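SCO family protein (Aquifex aeolicus, PDB 3ME7) probably takes part in electron transport and binds copper, as a thioredoxin-fold member of the SCO1/2 family with a redox-active disulfide. Local coordinates at residues I11-S16 against F21-L26; P45-S50 against N128-L133; G28-L33 against N155-A160. All coordinates share one frame; numbering follows the deposited sequence.

Contact 1 of 3, residues I11-S16 against F21-L26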
loop_
_atom_site.group_PDB
_atom_site.type_symbol
_atom_site.label_atom_id
_atom_site.label_comp_id
_atom_site.label_asym_id
_atom_site.label_seq_id
_atom_site.Cartn_x
_atom_site.Cartn_y
_atom_site.Cartn_z
ATOM N N ILE A 11 -3.200 -13.591 3.367
ATOM C CA ILE A 11 -1.823 -13.172 3.098
ATOM C C ILE A 11 -1.150 -12.782 4.417
ATOM O O ILE A 11 -1.678 -11.947 5.164
ATOM C CB ILE A 11 -1.821 -11.985 2.119
ATOM C CG1 ILE A 11 -2.190 -12.502 0.728
ATOM C CG2 ILE A 11 -0.444 -11.276 2.099
ATOM C CD1 ILE A 11 -2.590 -11.428 -0.277
ATOM N N THR A 12 0.016 -13.372 4.679
ATOM C CA THR A 12 0.778 -13.058 5.872
ATOM C C THR A 12 1.835 -12.014 5.543
ATOM O O THR A 12 2.642 -12.199 4.604
ATOM C CB THR A 12 1.431 -14.317 6.484
ATOM O OG1 THR A 12 0.408 -15.256 6.862
ATOM C CG2 THR A 12 2.238 -13.934 7.733
ATOM N N LEU A 13 1.799 -10.919 6.305
ATOM C CA LEU A 13 2.763 -9.828 6.230
ATOM C C LEU A 13 3.547 -9.758 7.533
ATOM O O LEU A 13 3.089 -10.237 8.575
ATOM C CB LEU A 13 2.018 -8.508 5.988
ATOM C CG LEU A 13 1.118 -8.477 4.751
ATOM C CD1 LEU A 13 0.200 -7.220 4.840
ATOM C CD2 LEU A 13 1.918 -8.498 3.481
ATOM N N VAL A 14 4.734 -9.167 7.473
ATOM C CA VAL A 14 5.592 -8.968 8.637
ATOM C C VAL A 14 6.016 -7.499 8.598
ATOM O O VAL A 14 6.597 -7.035 7.584
ATOM C CB VAL A 14 6.836 -9.876 8.593
ATOM C CG1 VAL A 14 7.595 -9.814 9.913
ATOM C CG2 VAL A 14 6.440 -11.323 8.280
ATOM N N ASP A 15 5.693 -6.764 9.666
ATOM C CA ASP A 15 6.080 -5.357 9.733
ATOM C C ASP A 15 7.554 -5.171 10.099
ATOM O O ASP A 15 8.262 -6.138 10.359
ATOM C CB ASP A 15 5.130 -4.524 10.616
ATOM C CG ASP A 15 5.327 -4.751 12.083
ATOM O OD1 ASP A 15 6.354 -5.319 12.480
ATOM O OD2 ASP A 15 4.434 -4.297 12.837
ATOM N N SER A 16 8.012 -3.922 10.097
ATOM C CA SER A 16 9.436 -3.637 10.260
ATOM C C SER A 16 9.934 -3.901 11.679
ATOM O O SER A 16 11.141 -3.852 11.929
ATOM C CB SER A 16 9.736 -2.189 9.866
ATOM O OG SER A 16 8.909 -1.295 10.596
ATOM N N PHE A 21 1.336 -10.649 10.927
ATOM C CA PHE A 21 -0.124 -10.549 10.916
ATOM C C PHE A 21 -0.674 -10.942 9.550
ATOM O O PHE A 21 0.065 -11.005 8.553
ATOM C CB PHE A 21 -0.585 -9.128 11.298
ATOM C CG PHE A 21 -0.199 -8.057 10.293
ATOM C CD1 PHE A 21 1.085 -7.482 10.302
ATOM C CD2 PHE A 21 -1.124 -7.591 9.363
ATOM C CE1 PHE A 21 1.439 -6.491 9.378
ATOM C CE2 PHE A 21 -0.789 -6.591 8.438
ATOM C CZ PHE A 21 0.508 -6.042 8.447
ATOM N N GLN A 22 -1.976 -11.218 9.509
ATOM C CA GLN A 22 -2.634 -11.490 8.243
ATOM C C GLN A 22 -3.354 -10.251 7.772
ATOM O O GLN A 22 -3.813 -9.435 8.577
ATOM C CB GLN A 22 -3.576 -12.680 8.351
ATOM C CG GLN A 22 -2.803 -13.989 8.377
ATOM C CD GLN A 22 -3.688 -15.170 8.597
ATOM O OE1 GLN A 22 -4.312 -15.294 9.648
ATOM N NE2 GLN A 22 -3.753 -16.058 7.604
ATOM N N LEU A 23 -3.431 -10.079 6.460
ATOM C CA LEU A 23 -4.080 -8.899 5.925
ATOM C C LEU A 23 -5.493 -8.707 6.500
ATOM O O LEU A 23 -5.901 -7.575 6.780
ATOM C CB LEU A 23 -4.098 -8.936 4.400
ATOM C CG LEU A 23 -4.692 -7.692 3.751
ATOM C CD1 LEU A 23 -3.930 -6.429 4.206
ATOM C CD2 LEU A 23 -4.620 -7.852 2.252
ATOM N N LYS A 24 -6.216 -9.803 6.708
ATOM C CA LYS A 24 -7.562 -9.747 7.295
ATOM C C LYS A 24 -7.593 -9.048 8.661
ATOM O O LYS A 24 -8.636 -8.537 9.097
ATOM C CB LYS A 24 -8.153 -11.156 7.413
ATOM C CG LYS A 24 -7.488 -12.028 8.474
ATOM C CD LYS A 24 -8.235 -13.337 8.660
ATOM C CE LYS A 24 -8.114 -14.223 7.431
ATOM N NZ LYS A 24 -8.944 -15.459 7.568
ATOM N N ASN A 25 -6.453 -9.027 9.354
ATOM C CA ASN A 25 -6.386 -8.417 10.688
ATOM C C ASN A 25 -6.548 -6.899 10.642
ATOM O O ASN A 25 -6.790 -6.255 11.669
ATOM C CB ASN A 25 -5.074 -8.763 11.398
ATOM C CG ASN A 25 -4.889 -10.265 11.615
ATOM O OD1 ASN A 25 -3.756 -10.758 11.655
ATOM N ND2 ASN A 25 -5.990 -11.000 11.748
ATOM N N LEU A 26 -6.409 -6.340 9.447
ATOM C CA LEU A 26 -6.554 -4.898 9.225
ATOM C C LEU A 26 -7.943 -4.521 8.755
ATOM O O LEU A 26 -8.201 -3.341 8.515
ATOM C CB LEU A 26 -5.545 -4.389 8.186
ATOM C CG LEU A 26 -4.033 -4.571 8.445
ATOM C CD1 LEU A 26 -3.242 -4.030 7.269
ATOM C CD2 LEU A 26 -3.587 -3.895 9.717
#

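Contact 2 of 3, residues P45-S50 against N128-L133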
loop_
_atom_site.group_PDB
_atom_site.type_symbol
_atom_site.label_atom_id
_atom_site.label_comp_id
_atom_site.label_asym_id
_atom_site.label_seq_id
_atom_site.Cartn_x
_atom_site.Cartn_y
_atom_site.Cartn_z
ATOM N N PRO A 45 11.270 6.688 -3.889
ATOM C CA PRO A 45 11.347 7.880 -3.032
ATOM C C PRO A 45 10.304 8.912 -3.431
ATOM O O PRO A 45 9.757 9.585 -2.571
ATOM C CB PRO A 45 12.777 8.416 -3.272
ATOM C CG PRO A 45 13.548 7.237 -3.769
ATOM C CD PRO A 45 12.554 6.422 -4.561
ATOM N N LEU A 46 10.021 9.039 -4.726
ATOM C CA LEU A 46 9.024 10.016 -5.168
ATOM C C LEU A 46 7.628 9.648 -4.643
ATOM O O LEU A 46 6.925 10.492 -4.096
ATOM C CB LEU A 46 9.035 10.168 -6.694
ATOM C CG LEU A 46 10.391 10.540 -7.314
ATOM C CD1 LEU A 46 10.230 10.784 -8.812
ATOM C CD2 LEU A 46 10.960 11.775 -6.620
ATOM N N ILE A 47 7.259 8.384 -4.785
ATOM C CA ILE A 47 5.963 7.891 -4.316
ATOM C C ILE A 47 5.813 8.108 -2.811
ATOM O O ILE A 47 4.811 8.658 -2.353
ATOM C CB ILE A 47 5.780 6.386 -4.636
ATOM C CG1 ILE A 47 5.681 6.185 -6.159
ATOM C CG2 ILE A 47 4.549 5.832 -3.904
ATOM C CD1 ILE A 47 5.867 4.737 -6.625
ATOM N N THR A 48 6.833 7.704 -2.054
ATOM C CA THR A 48 6.742 7.758 -0.594
ATOM C C THR A 48 6.736 9.209 -0.115
ATOM O O THR A 48 5.946 9.570 0.752
ATOM C CB THR A 48 7.849 6.921 0.061
ATOM O OG1 THR A 48 7.771 5.581 -0.458
ATOM C CG2 THR A 48 7.660 6.870 1.556
ATOM N N LYS A 49 7.603 10.044 -0.697
ATOM C CA LYS A 49 7.621 11.471 -0.356
ATOM C C LYS A 49 6.291 12.129 -0.719
ATOM O O LYS A 49 5.797 12.976 0.025
ATOM C CB LYS A 49 8.766 12.184 -1.084
ATOM C CG LYS A 49 10.135 11.819 -0.551
ATOM C CD LYS A 49 11.226 12.389 -1.440
ATOM C CE LYS A 49 12.591 12.029 -0.880
ATOM N NZ LYS A 49 13.640 12.796 -1.571
ATOM N N SER A 50 5.718 11.742 -1.859
ATOM C CA SER A 50 4.409 12.269 -2.247
ATOM C C SER A 50 3.302 11.863 -1.262
ATOM O O SER A 50 2.473 12.695 -0.877
ATOM C CB SER A 50 4.062 11.870 -3.678
ATOM O OG SER A 50 2.931 12.606 -4.120
ATOM N N ASN A 128 3.931 2.726 -11.045
ATOM C CA ASN A 128 3.792 3.603 -9.880
ATOM C C ASN A 128 2.337 3.629 -9.483
ATOM O O ASN A 128 1.527 4.235 -10.167
ATOM C CB ASN A 128 4.282 5.019 -10.216
ATOM C CG ASN A 128 5.726 5.031 -10.701
ATOM O OD1 ASN A 128 6.597 4.379 -10.127
ATOM N ND2 ASN A 128 5.984 5.752 -11.767
ATOM N N VAL A 129 2.002 2.970 -8.378
ATOM C CA VAL A 129 0.605 2.823 -8.029
ATOM C C VAL A 129 0.391 2.832 -6.520
ATOM O O VAL A 129 1.226 2.338 -5.763
ATOM C CB VAL A 129 -0.013 1.536 -8.653
ATOM C CG1 VAL A 129 0.620 0.279 -8.054
ATOM C CG2 VAL A 129 -1.542 1.538 -8.468
ATOM N N VAL A 130 -0.731 3.424 -6.098
ATOM C CA VAL A 130 -1.220 3.281 -4.742
ATOM C C VAL A 130 -2.609 2.686 -4.875
ATOM O O VAL A 130 -3.376 3.071 -5.760
ATOM C CB VAL A 130 -1.237 4.658 -4.023
ATOM C CG1 VAL A 130 -2.001 4.610 -2.707
ATOM C CG2 VAL A 130 0.192 5.104 -3.762
ATOM N N VAL A 131 -2.924 1.709 -4.026
ATOM C CA VAL A 131 -4.184 0.988 -4.139
ATOM C C VAL A 131 -4.986 1.289 -2.882
ATOM O O VAL A 131 -4.443 1.287 -1.770
ATOM C CB VAL A 131 -3.989 -0.544 -4.275
ATOM C CG1 VAL A 131 -5.331 -1.236 -4.590
ATOM C CG2 VAL A 131 -2.976 -0.891 -5.367
ATOM N N VAL A 132 -6.289 1.534 -3.053
ATOM C CA VAL A 132 -7.135 1.835 -1.906
ATOM C C VAL A 132 -8.183 0.744 -1.746
ATOM O O VAL A 132 -8.954 0.481 -2.663
ATOM C CB VAL A 132 -7.791 3.237 -2.002
ATOM C CG1 VAL A 132 -8.517 3.528 -0.683
ATOM C CG2 VAL A 132 -6.719 4.300 -2.227
ATOM N N LEU A 133 -8.177 0.099 -0.578
ATOM C CA LEU A 133 -9.116 -0.974 -0.258
ATOM C C LEU A 133 -10.199 -0.548 0.721
ATOM O O LEU A 133 -9.990 0.309 1.590
ATOM C CB LEU A 133 -8.383 -2.160 0.368
ATOM C CG LEU A 133 -7.043 -2.597 -0.226
ATOM C CD1 LEU A 133 -6.487 -3.760 0.599
ATOM C CD2 LEU A 133 -7.241 -3.009 -1.654
#

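Contact 3 of 3, residues G28-L33 against N155-A160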
loop_
_atom_site.group_PDB
_atom_site.type_symbol
_atom_site.label_atom_id
_atom_site.label_comp_id
_atom_site.label_asym_id
_atom_site.label_seq_id
_atom_site.Cartn_x
_atom_site.Cartn_y
_atom_site.Cartn_z
ATOM N N GLY A 28 -11.756 -3.372 8.757
ATOM C CA GLY A 28 -12.515 -2.462 9.633
ATOM C C GLY A 28 -12.214 -0.995 9.387
ATOM O O GLY A 28 -12.913 -0.119 9.898
ATOM N N LYS A 29 -11.162 -0.725 8.610
ATOM C CA LYS A 29 -10.822 0.628 8.159
ATOM C C LYS A 29 -10.365 0.521 6.706
ATOM O O LYS A 29 -9.824 -0.534 6.303
ATOM C CB LYS A 29 -9.642 1.206 8.956
ATOM C CG LYS A 29 -9.711 1.113 10.478
ATOM C CD LYS A 29 -8.448 1.724 11.085
ATOM C CE LYS A 29 -8.362 1.464 12.580
ATOM N NZ LYS A 29 -9.350 2.247 13.367
ATOM N N PRO A 30 -10.518 1.611 5.910
ATOM C CA PRO A 30 -9.878 1.622 4.592
ATOM C C PRO A 30 -8.359 1.421 4.696
ATOM O O PRO A 30 -7.735 1.773 5.715
ATOM C CB PRO A 30 -10.164 3.026 4.066
ATOM C CG PRO A 30 -11.415 3.442 4.771
ATOM C CD PRO A 30 -11.257 2.869 6.153
ATOM N N ILE A 31 -7.802 0.796 3.671
ATOM C CA ILE A 31 -6.376 0.494 3.634
ATOM C C ILE A 31 -5.758 1.118 2.397
ATOM O O ILE A 31 -6.231 0.918 1.278
ATOM C CB ILE A 31 -6.142 -1.024 3.640
ATOM C CG1 ILE A 31 -6.654 -1.618 4.960
ATOM C CG2 ILE A 31 -4.651 -1.322 3.463
ATOM C CD1 ILE A 31 -7.052 -3.073 4.870
ATOM N N ILE A 32 -4.691 1.885 2.606
ATOM C CA ILE A 32 -3.933 2.463 1.488
ATOM C C ILE A 32 -2.637 1.654 1.329
ATOM O O ILE A 32 -1.809 1.627 2.237
ATOM C CB ILE A 32 -3.631 3.950 1.730
ATOM C CG1 ILE A 32 -4.943 4.753 1.822
ATOM C CG2 ILE A 32 -2.737 4.514 0.639
ATOM C CD1 ILE A 32 -4.742 6.238 2.222
ATOM N N LEU A 33 -2.487 1.024 0.167
ATOM C CA LEU A 33 -1.370 0.106 -0.111
ATOM C C LEU A 33 -0.397 0.750 -1.069
ATOM O O LEU A 33 -0.800 1.231 -2.122
ATOM C CB LEU A 33 -1.861 -1.190 -0.783
ATOM C CG LEU A 33 -2.716 -2.215 -0.054
ATOM C CD1 LEU A 33 -3.031 -3.379 -0.999
ATOM C CD2 LEU A 33 -1.985 -2.724 1.175
ATOM N N ASN A 155 -11.475 11.259 -2.873
ATOM C CA ASN A 155 -12.431 10.464 -3.644
ATOM C C ASN A 155 -12.226 8.953 -3.429
ATOM O O ASN A 155 -13.193 8.202 -3.275
ATOM C CB ASN A 155 -12.353 10.843 -5.126
ATOM C CG ASN A 155 -12.829 12.282 -5.393
ATOM O OD1 ASN A 155 -13.391 12.930 -4.521
ATOM N ND2 ASN A 155 -12.591 12.775 -6.598
ATOM N N ALA A 156 -10.971 8.524 -3.362
ATOM C CA ALA A 156 -10.659 7.106 -3.201
ATOM C C ALA A 156 -11.121 6.615 -1.827
ATOM O O ALA A 156 -11.735 5.545 -1.711
ATOM C CB ALA A 156 -9.151 6.882 -3.386
ATOM N N LEU A 157 -10.868 7.421 -0.800
ATOM C CA LEU A 157 -11.281 7.050 0.561
ATOM C C LEU A 157 -12.805 7.046 0.709
ATOM O O LEU A 157 -13.348 6.196 1.400
ATOM C CB LEU A 157 -10.646 7.966 1.612
ATOM C CG LEU A 157 -9.164 7.707 1.874
ATOM C CD1 LEU A 157 -8.619 8.860 2.702
ATOM C CD2 LEU A 157 -8.946 6.341 2.573
ATOM N N ARG A 158 -13.485 7.994 0.075
ATOM C CA ARG A 158 -14.955 7.960 0.043
ATOM C C ARG A 158 -15.471 6.668 -0.605
ATOM O O ARG A 158 -16.365 6.001 -0.060
ATOM C CB ARG A 158 -15.507 9.208 -0.638
ATOM C CG ARG A 158 -15.333 10.457 0.249
ATOM C CD ARG A 158 -15.910 11.685 -0.415
ATOM N NE ARG A 158 -17.338 11.884 -0.117
ATOM C CZ ARG A 158 -18.190 12.468 -0.954
ATOM N NH1 ARG A 158 -17.790 12.877 -2.158
ATOM N NH2 ARG A 158 -19.450 12.629 -0.603
ATOM N N LEU A 159 -14.890 6.283 -1.739
ATOM C CA LEU A 159 -15.249 5.000 -2.364
ATOM C C LEU A 159 -14.999 3.816 -1.446
ATOM O O LEU A 159 -15.809 2.888 -1.387
ATOM C CB LEU A 159 -14.496 4.791 -3.671
ATOM C CG LEU A 159 -14.920 5.658 -4.853
ATOM C CD1 LEU A 159 -13.988 5.412 -6.009
ATOM C CD2 LEU A 159 -16.358 5.361 -5.243
ATOM N N ALA A 160 -13.868 3.844 -0.748
ATOM C CA ALA A 160 -13.512 2.786 0.182
ATOM C C ALA A 160 -14.548 2.649 1.282
ATOM O O ALA A 160 -14.826 1.537 1.729
ATOM C CB ALA A 160 -12.124 3.034 0.778
#

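Contact 1 of 3, residues I11-S16 against F21-L26
Two first torsions bring Phe21 and Leu13 together: CG of Phe21 sits between its own backbone N and carbonyl carbon (chi1 66°), which swings the ring back over strand 12-15, while CG of Leu13 lies beside its backbone N (chi1 -56°), which sends CD1 past the rim at CE2 and CZ while CB lies over the face. The two strands form a beta hairpin at one margin of the central sheet of the thioredoxin-like SCO domain, with 20-22 as the outermost strand. The hairpin illustrates how backbone pairing and one aromatic side chain can reinforce each other. Leu13 and Phe21 are an antiparallel hydrogen-bonded pair, Leu13 N reaching Phe21 O at 2.8 Å and Phe21 N reaching Leu13 O at 3.0 Å. On the face where both side chains lie, CB of Leu13 makes a CH-pi contact over the ring, 4.1 Å from the Phe21 centroid and 24° off the normal. Leu13 CD1 is 3.8 Å from Phe21 CE2, and Val98 of strand 95-100 touches both residues. An alanine in place of Phe21 removes the ring that Leu13 CB lies against, and would probably leave a gap over Leu13 and beside Val98. Thr12 and Gln22, the neighbouring non-hydrogen-bonded pair, project to the other face, where Thr12 OG1 rests 3.8 Å from Gln22 CG. Past this pair the second strand gives way to a short 3-10 turn. Leu23 N still donates to Ile11 O at 2.9 Å, and the same oxygen receives a CA-H contact from Gln22 at the end of the ladder. The start of the turn is held too: Asn25 OD1, inside it, accepts Gln22 N, just before it, at 2.8 Å, with the donor standing above the plane of the amide carbonyl.

Contact 2 of 3, residues P45-S50 against N128-L133
Apolar contact comes first, for Ile47 meets Val130 through one methyl on each side. CG2 of Ile47 lies 4.4 Å from CG2 of Val130, a light touch. The pair is completed by neighbours, since Tyr148 touches both side chains, while Phe153 of helix 150-160 lies against Val130.

The second kind of contact sets a methyl against a polar group. The other branch of Ile47 runs on through CG1, which is placed beside the backbone N (chi1 -67°), and its extended second torsion carries CD1 out to Asn128. There CD1 comes to 3.6 Å from Asn128 OD1 and 3.9 Å from Asn128 CB, so the methyl leans on the stem and oxygen of the amide as the two side chains pass at a slant. The two branches of one isoleucine thus divide the work, CG2 serving the strand and CD1 the loop residue just before it.

These elements belong to the thioredoxin fold: helix 43-52 carries Cys44, the second cysteine of the redox motif, seen here in a disulfide with Cys40 just before the helix, and strand 129-133 follows the loop carrying His126, which with the two cysteines is predicted to bind copper. The contact thus lies beside the predicted copper site, with Cys44 near Ile47 and His126 near Asn128.

Hydrogen bonds are confined to each partner's own surroundings, none crossing between the segments. Within the helix Lys49 N donates to Pro45 O at 2.9 Å and Ser50 N to Leu46 O at 2.8 Å. On the strand side Asn128 and Val130 are tied by backbone bonds to Gly145 and Ile143, which place the strand in the sheet next to strand 139-144.

Contact 3 of 3, residues G28-L33 against N155-A160
Pro30 lays its CB against two side chains of the helix at once, 3.8 Å from Leu157 CD2 and equally 3.8 Å from Ala160 CB. The proline's CG also approaches, at 4.1 Å from Ala160 CB, so the CB and CG methylenes of the proline both lie against the alanine methyl. Leu157 and Ala160, three residues apart, stand on neighbouring turns of helix 150-160 and together offer the proline a small apolar surface. The small alanine side chain is consistent with the close approach of the backbones, the CA atoms of Pro30 and Ala160 being 5.8 Å apart.

Leu157 reaches further than its first bond suggests. Its CG is turned beside the backbone N (chi1 -75°), and CD2 then extends across to Pro30 and to the end of Ile32, whose CD1 lies 4.2 Å from Leu157 CD2. A single leucine methyl therefore touches both the residue leading into strand 31-36 and one within it. No hydrogen bond crosses this buried contact; it rests on methyl and methylene groups alone. Backbone bonds from Pro30 and Ile32 to Trp66 and from Ile31 to Leu133 hold the strand in the sheet, and Ala156 and Ala160 also touch Val132 of the neighbouring strand. A C-terminal helix laid against the central sheet in this way is a regular element of the thioredoxin fold.

Overall arrangement
From the N terminus, contact 1 closes first, a short hairpin that sets strands 12-15 and 20-22 at one margin of the mixed sheet. Residues 28-33 follow almost at once and lead into an inner strand, Ile31 packing against Leu26; this opens contact 3, whose partner arrives only with the last helix. Within that long loop lies contact 2, nested and complete, joining helix 43-52 to strand 129-133. Contacts 2 and 3 meet directly, since strands 31-36 and 129-133 are neighbours and probably share backbone hydrogen bonds. Contact 1 precedes both in series; it touches contact 3 but not contact 2, whose centre is about 19 Å from its own, though all three reach the common sheet.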